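Local coordinates for protein MmoQ Response regulator (PDB 3LJX) that forms the HDOD-domain part of a larger response regulator that probably makes cyclic di-GMP from GTP through a separate GGDEF domain, at residues H7-C12 against T185-T190; F104-Y109 against G145-A150. All blocks are in the same frame, centred on the assembly; numbering follows the deposited sequence.

Contact 1 of 2, residues H7-C12 against T185-T190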
loop_
_atom_site.group_PDB
_atom_site.type_symbol
_atom_site.label_atom_id
_atom_site.label_comp_id
_atom_site.label_asym_id
_atom_site.label_seq_id
_atom_site.Cartn_x
_atom_site.Cartn_y
_atom_site.Cartn_z
ATOM N N HIS A 7 6.372 7.175 -20.647
ATOM C CA HIS A 7 6.106 5.818 -21.070
ATOM C C HIS A 7 6.002 4.868 -19.891
ATOM O O HIS A 7 5.138 3.981 -19.875
ATOM C CB HIS A 7 7.197 5.324 -22.009
ATOM C CG HIS A 7 6.921 3.972 -22.575
ATOM N ND1 HIS A 7 7.756 2.896 -22.374
ATOM C CD2 HIS A 7 5.888 3.517 -23.322
ATOM C CE1 HIS A 7 7.260 1.838 -22.989
ATOM N NE2 HIS A 7 6.124 2.187 -23.569
ATOM N N LYS A 8 6.897 5.036 -18.918
ATOM C CA LYS A 8 6.910 4.168 -17.751
ATOM C C LYS A 8 7.090 4.968 -16.450
ATOM O O LYS A 8 8.173 4.986 -15.859
ATOM C CB LYS A 8 7.981 3.090 -17.889
ATOM C CG LYS A 8 7.881 2.045 -16.806
ATOM C CD LYS A 8 9.014 1.035 -16.847
ATOM C CE LYS A 8 8.844 0.013 -15.721
ATOM N NZ LYS A 8 9.850 -1.079 -15.781
ATOM N N PRO A 9 6.017 5.646 -16.018
ATOM C CA PRO A 9 6.020 6.478 -14.806
ATOM C C PRO A 9 6.469 5.668 -13.599
ATOM O O PRO A 9 6.012 4.547 -13.410
ATOM C CB PRO A 9 4.553 6.870 -14.640
ATOM C CG PRO A 9 3.941 6.689 -16.009
ATOM C CD PRO A 9 4.694 5.581 -16.666
HETATM N N MSE A 10 7.340 6.237 -12.779
HETATM C CA MSE A 10 7.913 5.489 -11.683
HETATM C C MSE A 10 8.486 6.426 -10.616
HETATM O O MSE A 10 9.501 7.082 -10.845
HETATM C CB MSE A 10 8.996 4.579 -12.250
HETATM C CG MSE A 10 9.789 3.845 -11.230
HETATM SE SE MSE A 10 8.760 2.518 -10.285
HETATM C CE MSE A 10 9.728 2.695 -8.622
ATOM N N LEU A 11 7.825 6.504 -9.459
ATOM C CA LEU A 11 8.369 7.237 -8.310
ATOM C C LEU A 11 8.592 6.265 -7.171
ATOM O O LEU A 11 7.782 5.367 -6.936
ATOM C CB LEU A 11 7.425 8.350 -7.825
ATOM C CG LEU A 11 7.309 9.618 -8.669
ATOM C CD1 LEU A 11 6.506 9.324 -9.943
ATOM C CD2 LEU A 11 6.679 10.761 -7.875
ATOM N N CYS A 12 9.688 6.433 -6.448
ATOM C CA CYS A 12 9.864 5.626 -5.254
ATOM C C CYS A 12 10.653 6.388 -4.193
ATOM O O CYS A 12 10.128 6.670 -3.118
ATOM C CB CYS A 12 10.493 4.265 -5.585
ATOM S SG CYS A 12 10.484 3.108 -4.191
ATOM N N THR A 185 -0.545 2.258 -9.318
ATOM C CA THR A 185 -0.300 1.347 -8.204
ATOM C C THR A 185 0.235 -0.009 -8.684
ATOM O O THR A 185 1.282 -0.498 -8.216
ATOM C CB THR A 185 -1.578 1.143 -7.376
ATOM O OG1 THR A 185 -1.912 2.371 -6.708
ATOM C CG2 THR A 185 -1.370 0.041 -6.343
ATOM N N ARG A 186 -0.473 -0.604 -9.633
ATOM C CA ARG A 186 -0.086 -1.920 -10.157
ATOM C C ARG A 186 1.293 -1.888 -10.779
ATOM O O ARG A 186 2.071 -2.834 -10.624
ATOM C CB ARG A 186 -1.087 -2.431 -11.192
ATOM C CG ARG A 186 -2.540 -2.443 -10.698
ATOM C CD ARG A 186 -3.450 -3.265 -11.647
ATOM N NE ARG A 186 -3.743 -2.576 -12.905
ATOM C CZ ARG A 186 -4.741 -1.706 -13.063
ATOM N NH1 ARG A 186 -5.540 -1.414 -12.040
ATOM N NH2 ARG A 186 -4.946 -1.128 -14.243
HETATM N N MSE A 187 1.603 -0.808 -11.487
HETATM C CA MSE A 187 2.909 -0.704 -12.128
HETATM C C MSE A 187 3.989 -0.560 -11.076
HETATM O O MSE A 187 5.044 -1.164 -11.194
HETATM C CB MSE A 187 2.974 0.472 -13.095
HETATM C CG MSE A 187 2.022 0.348 -14.285
HETATM SE SE MSE A 187 2.033 2.000 -15.340
HETATM C CE MSE A 187 3.936 2.064 -15.784
ATOM N N LEU A 188 3.716 0.237 -10.045
ATOM C CA LEU A 188 4.657 0.406 -8.939
ATOM C C LEU A 188 4.889 -0.954 -8.259
ATOM O O LEU A 188 6.041 -1.390 -8.078
ATOM C CB LEU A 188 4.109 1.435 -7.939
ATOM C CG LEU A 188 4.721 2.846 -7.935
ATOM C CD1 LEU A 188 5.233 3.261 -9.305
ATOM C CD2 LEU A 188 3.768 3.892 -7.376
ATOM N N LEU A 189 3.795 -1.629 -7.908
ATOM C CA LEU A 189 3.888 -2.898 -7.190
ATOM C C LEU A 189 4.633 -3.919 -8.039
ATOM O O LEU A 189 5.415 -4.732 -7.533
ATOM C CB LEU A 189 2.496 -3.431 -6.812
ATOM C CG LEU A 189 1.686 -2.631 -5.788
ATOM C CD1 LEU A 189 0.317 -3.276 -5.550
ATOM C CD2 LEU A 189 2.440 -2.486 -4.468
ATOM N N THR A 190 4.394 -3.872 -9.340
ATOM C CA THR A 190 5.107 -4.754 -10.242
ATOM C C THR A 190 6.605 -4.409 -10.258
ATOM O O THR A 190 7.447 -5.306 -10.162
ATOM C CB THR A 190 4.524 -4.675 -11.640
ATOM O OG1 THR A 190 3.205 -5.223 -11.615
ATOM C CG2 THR A 190 5.388 -5.454 -12.630
#
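Met187 and Leu188, neighbours on the helix 181-191, reach across to two different parts of the extended segment 7-12. All of this contact is apolar or van der Waals packing, and no hydrogen bond joins the two segments. Met187, a selenomethionine, runs straight out from the helix through its first bonds and turns only at the selenium (chi3 58°). That bend lays the CE methyl against the ring carbon CD of Pro9, 3.7 Å away. The same methyl passes 4.1 Å from CG of Lys8, as the extended Lys8 chain crosses the Met187 side chain obliquely, and lies 4.0 Å from the carbonyl O of Pro9. Further along, the selenium of Met10 meets CD1 of Leu188 at 3.7 Å. Met10 starts with CG anti to its backbone N, then folds at chi2 (68°), which carries SE nearer the helix than its CB direction alone would suggest. Both selenomethionines are poorly ordered, so the exact placing of their ends is less certain than that of the leucine and proline. Leu188 CD1 also lies 4.1 Å from the carbonyl O of Leu11.

The fold here is the all-helical HDOD domain. The loop preceding helix 19-29 passes across one side of helix 181-191 rather than along it, while Trp4 touches Pro9 and Trp192 touches Met10. Leu188 continues inward onto Val144 of helix 144-152.

Of the polar groups in the loop, Cys12 N bonds to Asp2 OD2. On the helix, the carbonyl O of Arg186 takes two donors from Thr190, its backbone N and its hydroxyl OG1, each 2.8 Å away, arriving from opposite faces of the carbonyl plane.

Contact 2 of 2, residues F104-Y109 against G145-A150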
loop_
_atom_site.group_PDB
_atom_site.type_symbol
_atom_site.label_atom_id
_atom_site.label_comp_id
_atom_site.label_asym_id
_atom_site.label_seq_id
_atom_site.Cartn_x
_atom_site.Cartn_y
_atom_site.Cartn_z
ATOM N N PHE A 104 -4.576 17.106 -1.757
ATOM C CA PHE A 104 -4.487 15.710 -1.320
ATOM C C PHE A 104 -4.438 15.588 0.203
ATOM O O PHE A 104 -3.594 16.194 0.872
ATOM C CB PHE A 104 -3.267 15.020 -1.936
ATOM C CG PHE A 104 -3.240 13.517 -1.745
ATOM C CD1 PHE A 104 -4.153 12.697 -2.417
ATOM C CD2 PHE A 104 -2.276 12.919 -0.937
ATOM C CE1 PHE A 104 -4.124 11.309 -2.263
ATOM C CE2 PHE A 104 -2.233 11.535 -0.782
ATOM C CZ PHE A 104 -3.160 10.728 -1.450
ATOM N N ASP A 105 -5.339 14.776 0.743
ATOM C CA ASP A 105 -5.419 14.575 2.181
ATOM C C ASP A 105 -4.400 13.525 2.627
ATOM O O ASP A 105 -4.716 12.342 2.705
ATOM C CB ASP A 105 -6.840 14.149 2.567
ATOM C CG ASP A 105 -7.077 14.204 4.067
ATOM O OD1 ASP A 105 -6.084 14.220 4.833
ATOM O OD2 ASP A 105 -8.258 14.216 4.487
ATOM N N TYR A 106 -3.181 13.962 2.921
ATOM C CA TYR A 106 -2.105 13.039 3.257
ATOM C C TYR A 106 -2.371 12.278 4.560
ATOM O O TYR A 106 -2.156 11.064 4.636
ATOM C CB TYR A 106 -0.769 13.768 3.328
ATOM C CG TYR A 106 -0.221 14.237 1.980
ATOM C CD1 TYR A 106 -0.637 15.438 1.413
ATOM C CD2 TYR A 106 0.749 13.491 1.303
ATOM C CE1 TYR A 106 -0.109 15.875 0.190
ATOM C CE2 TYR A 106 1.276 13.912 0.092
ATOM C CZ TYR A 106 0.852 15.104 -0.467
ATOM O OH TYR A 106 1.374 15.514 -1.685
ATOM N N ALA A 107 -2.832 12.985 5.588
ATOM C CA ALA A 107 -3.129 12.311 6.842
ATOM C C ALA A 107 -4.158 11.214 6.582
ATOM O O ALA A 107 -4.025 10.098 7.089
ATOM C CB ALA A 107 -3.640 13.295 7.898
ATOM N N ALA A 108 -5.175 11.525 5.780
ATOM C CA ALA A 108 -6.225 10.546 5.519
ATOM C C ALA A 108 -5.628 9.364 4.776
ATOM O O ALA A 108 -5.921 8.203 5.085
ATOM C CB ALA A 108 -7.399 11.164 4.723
ATOM N N TYR A 109 -4.780 9.661 3.800
ATOM C CA TYR A 109 -4.168 8.602 3.019
ATOM C C TYR A 109 -3.359 7.678 3.933
ATOM O O TYR A 109 -3.474 6.458 3.844
ATOM C CB TYR A 109 -3.292 9.155 1.892
ATOM C CG TYR A 109 -2.370 8.103 1.344
ATOM C CD1 TYR A 109 -2.821 7.165 0.417
ATOM C CD2 TYR A 109 -1.063 8.005 1.798
ATOM C CE1 TYR A 109 -1.977 6.171 -0.064
ATOM C CE2 TYR A 109 -0.206 7.022 1.323
ATOM C CZ TYR A 109 -0.664 6.107 0.399
ATOM O OH TYR A 109 0.196 5.123 -0.050
ATOM N N GLY A 145 -0.328 4.383 -5.754
ATOM C CA GLY A 145 -0.430 5.223 -6.932
ATOM C C GLY A 145 -1.015 6.610 -6.666
ATOM O O GLY A 145 -0.699 7.565 -7.377
ATOM N N ARG A 146 -1.865 6.736 -5.650
ATOM C CA ARG A 146 -2.431 8.046 -5.302
ATOM C C ARG A 146 -1.344 8.964 -4.764
ATOM O O ARG A 146 -1.205 10.106 -5.213
ATOM C CB ARG A 146 -3.531 7.925 -4.253
ATOM C CG ARG A 146 -4.774 7.166 -4.686
ATOM C CD ARG A 146 -5.833 7.314 -3.607
ATOM N NE ARG A 146 -7.019 6.514 -3.884
ATOM C CZ ARG A 146 -8.106 6.955 -4.519
ATOM N NH1 ARG A 146 -8.184 8.213 -4.961
ATOM N NH2 ARG A 146 -9.128 6.129 -4.706
ATOM N N LEU A 147 -0.583 8.457 -3.794
ATOM C CA LEU A 147 0.571 9.172 -3.247
ATOM C C LEU A 147 1.518 9.611 -4.376
ATOM O O LEU A 147 2.003 10.740 -4.390
ATOM C CB LEU A 147 1.338 8.256 -2.294
ATOM C CG LEU A 147 1.859 8.758 -0.945
ATOM C CD1 LEU A 147 3.282 8.313 -0.768
ATOM C CD2 LEU A 147 1.722 10.271 -0.744
ATOM N N ALA A 148 1.783 8.704 -5.314
ATOM C CA ALA A 148 2.716 8.983 -6.400
ATOM C C ALA A 148 2.265 10.124 -7.314
ATOM O O ALA A 148 3.066 10.959 -7.696
ATOM C CB ALA A 148 2.982 7.723 -7.212
ATOM N N LEU A 149 0.985 10.168 -7.668
ATOM C CA LEU A 149 0.521 11.247 -8.525
ATOM C C LEU A 149 0.585 12.576 -7.780
ATOM O O LEU A 149 0.979 13.594 -8.352
ATOM C CB LEU A 149 -0.914 10.999 -8.970
ATOM C CG LEU A 149 -1.105 9.974 -10.068
ATOM C CD1 LEU A 149 -2.610 9.827 -10.380
ATOM C CD2 LEU A 149 -0.310 10.403 -11.284
ATOM N N ALA A 150 0.168 12.562 -6.509
ATOM C CA ALA A 150 0.160 13.765 -5.684
ATOM C C ALA A 150 1.587 14.294 -5.538
ATOM O O ALA A 150 1.817 15.493 -5.532
ATOM C CB ALA A 150 -0.442 13.467 -4.306
#
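The N-terminal end of helix 106-125 is pressed here against helix 144-152 of the HDOD domain, with the rings of Phe104, Tyr106 and Tyr109 packed on Arg146, Leu147 and Ala150. A chi1 of -169° carries the Phe104 ring away from its own backbone N, and one ring face spreads over Ala150: the methyl CB makes a CH-pi contact 4.1 Å from the ring centroid, 24° off the normal and displaced toward the rim. At the far end of the ring, CE1 rests 4.0 Å from CB of Arg146, while the rest of the arginine leads away from the contact. The Phe104 and Tyr106 rings also meet: Phe104 CD2 stands 3.6 Å above the plane of the Tyr106 ring, over its centre, while Tyr106 CD2 lies at the Phe104 edge. Leu147 is shared by all three rings, each aromatic side chain crossing it at about a right angle. Its CD2 branch touches Tyr106 CE2 at 3.8 Å and lies 4.2 Å from Phe104 CE2, and its CG is 3.5 Å from Tyr109 CE2. The hydroxyl of Tyr106 passes beside Ala150 CB and is hydrogen-bonded to Cys101 N. Between Phe104 and Tyr106 in sequence, Asp105 takes the N-cap position, its OD1 accepting from Ala108 N at 3.0 Å, with the oxygen approached from above the carboxylate plane.

Helix 154-163 adds Leu161 against Phe104 and Tyr157 against Ala150, while helix 181-191 covers another part of helix 144-152, with Leu184 against Ala148 and Leu149.

Overall arrangement
Both contacts meet through helix 144-152, which provides one half of contact 2 and touches both halves of contact 1; their centres lie about 15 Å apart. Thr185 OG1 is 2.7 Å from Gly145 N, a probable hydrogen bond between helices 181-191 and 144-152. The other junctions are apolar or van der Waals: Leu11 CD2 sits 3.6 Å from Ala148 O, and Leu188 CD2 is 3.9 Å from Ala148 CB. Contact 2 is the more buried, and its segments fall between those of contact 1 in sequence. Together they join the N-terminal loop, through two helices, to the start of helix 106-125 within this HDOD part of the protein.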